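PDB 4BPS: chorismatase from Streptomyces hygroscopicus, which hydrolyses chorismate to a 3,4-dihydroxy-3,4-dihydrobenzoate and pyruvate, a step in the biosynthesis of the immunosuppressants FK506 and FK520. Local coordinates for residues R201-A212 with P224-L232. Residues are numbered along the deposited sequence; the frame is centred on the assembly and turned at random.
Sequences RINIENPAVLTA and PVFARATWL. With 3EB (3-(2-carboxyethyl)benzoic acid), chain B.
Arg228 and Val209 meet at about a right angle, with Val209 CG1 lying over the centre of the guanidinium at 3.5 Å from Arg228 CZ. Phe226 CE2 packs on the opposite face, nearer the rim, and the two together limit the rotation of the head. The site illustrates how a substrate-binding arginine is readied to grip a carboxylate: packing fixes its head on both faces, and a water-linked acid stands behind it. At its edge, Arg228 NH1 donates in plane to OXT of the bound 3-(2-carboxyethyl)benzoic acid (2.8 Å, 154°), while NH2 makes a weak bond to Leu210 O and is also hydrogen-bonded to Tyr215 OH, of another substrate-binding residue. The bend of the Arg228 chain at chi2 (-65°) swings this head toward the ligand. Phe226 is itself sandwiched: the ligand's aromatic ring packs over one face, and Ala212 CB sits over the other in a CH-pi contact, 3.8 Å from the ring centroid.

A water with four partners carries the second shell. It accepts from Arg228 NE and Ala212 N and donates to Phe226 O and to Glu205 OE1, the last at 2.8 Å. Glu205 thus reaches the arginine through water, OE1 standing 4.5 Å from Arg228 NE, and its negative charge probably helps to stabilise the guanidinium. Thr211 OG1 donates to the same OE1 from above the carboxylate plane.

Further back, a classic beta bulge, in which Arg228 N and Ala229 N both donate to Ile204 O, probably helps to aim the Arg228 side chain. Beyond it the antiparallel pair 201-204 and 229-232 continues regularly, with Thr230 OG1 donating to Asn203 OD1 (2.9 Å) on one face and Ile204 CD1 lying beside Trp231 CB on the other. Strand 229-232 pairs next with 239-249, helices 259-274 and 276-281 pack on the Ile204 and Ala229 side, and helix 154-169 meets Pro224 at the pocket end.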
# COMPACT_ATOMS: atom_id res chain seq x y z
N ARG A 201 -5.37 8.43 14.10
CA ARG A 201 -5.17 8.04 12.72
C ARG A 201 -5.37 9.32 11.93
O ARG A 201 -6.50 9.81 11.78
CB ARG A 201 -6.16 6.94 12.30
CG ARG A 201 -5.93 6.36 10.88
CD ARG A 201 -6.47 7.25 9.72
NE ARG A 201 -7.82 7.84 9.92
CZ ARG A 201 -8.95 7.19 9.68
NH1 ARG A 201 -8.91 5.95 9.16
NH2 ARG A 201 -10.17 7.77 9.83
N ILE A 202 -4.27 9.91 11.47
CA ILE A 202 -4.30 11.22 10.81
C ILE A 202 -3.90 11.04 9.35
O ILE A 202 -2.78 10.64 9.05
CB ILE A 202 -3.35 12.22 11.49
CG1 ILE A 202 -3.75 12.46 12.96
CG2 ILE A 202 -3.33 13.54 10.72
CD1 ILE A 202 -2.67 13.16 13.78
N ASN A 203 -4.82 11.31 8.44
CA ASN A 203 -4.52 11.23 7.01
C ASN A 203 -3.91 12.54 6.56
O ASN A 203 -4.35 13.63 6.95
CB ASN A 203 -5.78 10.86 6.24
CG ASN A 203 -6.22 9.45 6.53
OD1 ASN A 203 -5.40 8.57 6.76
ND2 ASN A 203 -7.53 9.22 6.52
N ILE A 204 -2.87 12.42 5.74
CA ILE A 204 -2.02 13.54 5.37
C ILE A 204 -2.01 13.71 3.87
O ILE A 204 -1.83 12.75 3.11
CB ILE A 204 -0.58 13.28 5.90
CG1 ILE A 204 -0.62 13.15 7.43
CG2 ILE A 204 0.36 14.39 5.48
CD1 ILE A 204 0.56 12.36 8.03
N GLU A 205 -2.19 14.97 3.44
CA GLU A 205 -2.09 15.34 2.03
C GLU A 205 -0.73 15.96 1.72
O GLU A 205 0.05 16.28 2.64
CB GLU A 205 -3.23 16.29 1.63
CG GLU A 205 -4.60 15.64 1.73
CD GLU A 205 -4.74 14.43 0.81
OE1 GLU A 205 -4.70 14.59 -0.44
OE2 GLU A 205 -4.85 13.30 1.34
N ASN A 206 -0.45 16.15 0.43
CA ASN A 206 0.82 16.73 -0.07
C ASN A 206 0.47 18.07 -0.67
O ASN A 206 -0.31 18.11 -1.59
CB ASN A 206 1.37 15.80 -1.18
CG ASN A 206 2.62 16.35 -1.93
OD1 ASN A 206 2.86 17.55 -2.05
ND2 ASN A 206 3.42 15.41 -2.44
N PRO A 207 1.07 19.18 -0.21
CA PRO A 207 0.64 20.51 -0.68
C PRO A 207 0.75 20.88 -2.17
O PRO A 207 0.20 21.90 -2.61
CB PRO A 207 1.59 21.45 0.09
CG PRO A 207 2.10 20.75 1.18
CD PRO A 207 2.04 19.28 0.89
N ALA A 208 1.52 20.12 -2.91
CA ALA A 208 1.66 20.35 -4.37
C ALA A 208 1.07 19.22 -5.20
O ALA A 208 1.37 19.11 -6.40
CB ALA A 208 3.13 20.56 -4.72
N VAL A 209 0.23 18.38 -4.57
CA VAL A 209 -0.39 17.26 -5.27
C VAL A 209 -1.87 17.30 -4.97
O VAL A 209 -2.28 17.45 -3.81
CB VAL A 209 0.25 15.91 -4.87
CG1 VAL A 209 -0.51 14.73 -5.48
CG2 VAL A 209 1.72 15.87 -5.33
N LEU A 210 -2.68 17.18 -6.02
CA LEU A 210 -4.11 17.23 -5.85
C LEU A 210 -4.61 15.99 -5.09
O LEU A 210 -4.19 14.86 -5.36
CB LEU A 210 -4.76 17.29 -7.24
CG LEU A 210 -6.28 17.51 -7.29
CD1 LEU A 210 -6.72 18.82 -6.62
CD2 LEU A 210 -6.76 17.45 -8.73
N THR A 211 -5.54 16.19 -4.16
CA THR A 211 -6.18 15.08 -3.46
C THR A 211 -6.79 14.11 -4.47
O THR A 211 -7.49 14.53 -5.40
CB THR A 211 -7.23 15.66 -2.52
OG1 THR A 211 -6.54 16.40 -1.50
CG2 THR A 211 -8.08 14.60 -1.86
N ALA A 212 -6.50 12.83 -4.29
CA ALA A 212 -6.83 11.81 -5.29
C ALA A 212 -8.30 11.85 -5.68
O ALA A 212 -8.63 11.81 -6.88
CB ALA A 212 -6.41 10.42 -4.79
N PRO A 224 -9.64 7.89 -8.22
CA PRO A 224 -9.03 7.17 -7.10
C PRO A 224 -9.36 7.85 -5.78
O PRO A 224 -9.83 9.00 -5.77
CB PRO A 224 -7.53 7.23 -7.39
CG PRO A 224 -7.36 8.09 -8.57
CD PRO A 224 -8.66 8.63 -9.02
N VAL A 225 -9.15 7.15 -4.67
CA VAL A 225 -9.33 7.74 -3.35
C VAL A 225 -8.29 7.15 -2.43
O VAL A 225 -8.14 5.93 -2.37
CB VAL A 225 -10.77 7.51 -2.83
CG1 VAL A 225 -11.16 6.01 -2.82
CG2 VAL A 225 -10.95 8.11 -1.45
N PHE A 226 -7.55 8.02 -1.76
CA PHE A 226 -6.48 7.64 -0.82
C PHE A 226 -5.79 8.89 -0.30
O PHE A 226 -5.74 9.91 -1.00
CB PHE A 226 -5.43 6.68 -1.43
CG PHE A 226 -4.72 7.20 -2.66
CD1 PHE A 226 -5.22 6.98 -3.94
CD2 PHE A 226 -3.53 7.90 -2.53
CE1 PHE A 226 -4.57 7.45 -5.05
CE2 PHE A 226 -2.87 8.38 -3.65
CZ PHE A 226 -3.40 8.17 -4.90
N ALA A 227 -5.21 8.78 0.89
CA ALA A 227 -4.38 9.84 1.45
C ALA A 227 -2.95 9.69 0.96
O ALA A 227 -2.56 8.61 0.53
CB ALA A 227 -4.41 9.76 2.97
N ARG A 228 -2.14 10.74 1.08
CA ARG A 228 -0.75 10.67 0.62
C ARG A 228 0.19 10.06 1.69
O ARG A 228 1.27 9.54 1.36
CB ARG A 228 -0.26 12.05 0.15
CG ARG A 228 -1.13 12.62 -0.96
CD ARG A 228 -1.05 11.79 -2.22
NE ARG A 228 -2.07 12.19 -3.18
CZ ARG A 228 -2.06 11.82 -4.46
NH1 ARG A 228 -1.09 11.04 -4.93
NH2 ARG A 228 -3.03 12.23 -5.27
N ALA A 229 -0.23 10.08 2.95
CA ALA A 229 0.46 9.37 4.06
C ALA A 229 -0.56 9.28 5.21
O ALA A 229 -1.59 9.98 5.18
CB ALA A 229 1.70 10.13 4.50
N THR A 230 -0.27 8.44 6.20
CA THR A 230 -1.10 8.35 7.38
C THR A 230 -0.20 8.22 8.60
O THR A 230 0.72 7.39 8.61
CB THR A 230 -2.02 7.10 7.32
OG1 THR A 230 -2.91 7.26 6.20
CG2 THR A 230 -2.83 6.91 8.60
N TRP A 231 -0.45 9.05 9.61
CA TRP A 231 0.17 8.90 10.92
C TRP A 231 -0.75 8.03 11.78
O TRP A 231 -1.94 8.35 11.93
CB TRP A 231 0.37 10.27 11.61
CG TRP A 231 0.89 10.05 13.00
CD1 TRP A 231 0.15 9.84 14.14
CD2 TRP A 231 2.26 9.88 13.39
NE1 TRP A 231 0.99 9.58 15.22
CE2 TRP A 231 2.29 9.60 14.78
CE3 TRP A 231 3.47 9.95 12.69
CZ2 TRP A 231 3.48 9.39 15.47
CZ3 TRP A 231 4.64 9.73 13.38
CH2 TRP A 231 4.64 9.47 14.75
N LEU A 232 -0.19 6.98 12.37
CA LEU A 232 -0.98 6.05 13.18
C LEU A 232 -0.36 5.90 14.55
O LEU A 232 0.81 5.51 14.66
CB LEU A 232 -1.06 4.66 12.54
CG LEU A 232 -2.10 3.71 13.15
CD1 LEU A 232 -3.49 4.13 12.75
CD2 LEU A 232 -1.81 2.26 12.75
C 3EB B . -1.18 8.82 -8.05
O 3EB B . -2.35 8.94 -8.42
CA 3EB B . -0.32 7.67 -8.51
OAB 3EB B . -5.26 3.88 -6.64
OAD 3EB B . -4.67 3.20 -4.61
CAE 3EB B . -0.76 6.04 -5.98
CAF 3EB B . -1.17 5.51 -4.76
CAG 3EB B . -1.52 5.83 -7.13
CAH 3EB B . -2.33 4.77 -4.67
CAL 3EB B . -4.43 3.82 -5.71
CAM 3EB B . -2.70 5.09 -7.02
CAN 3EB B . -3.12 4.57 -5.80
OXT 3EB B . -0.60 9.69 -7.30
C2 3EB B . -1.08 6.33 -8.50
O HOH W 1 -4.71 12.31 -1.98
O HOH W 2 -7.36 12.20 0.51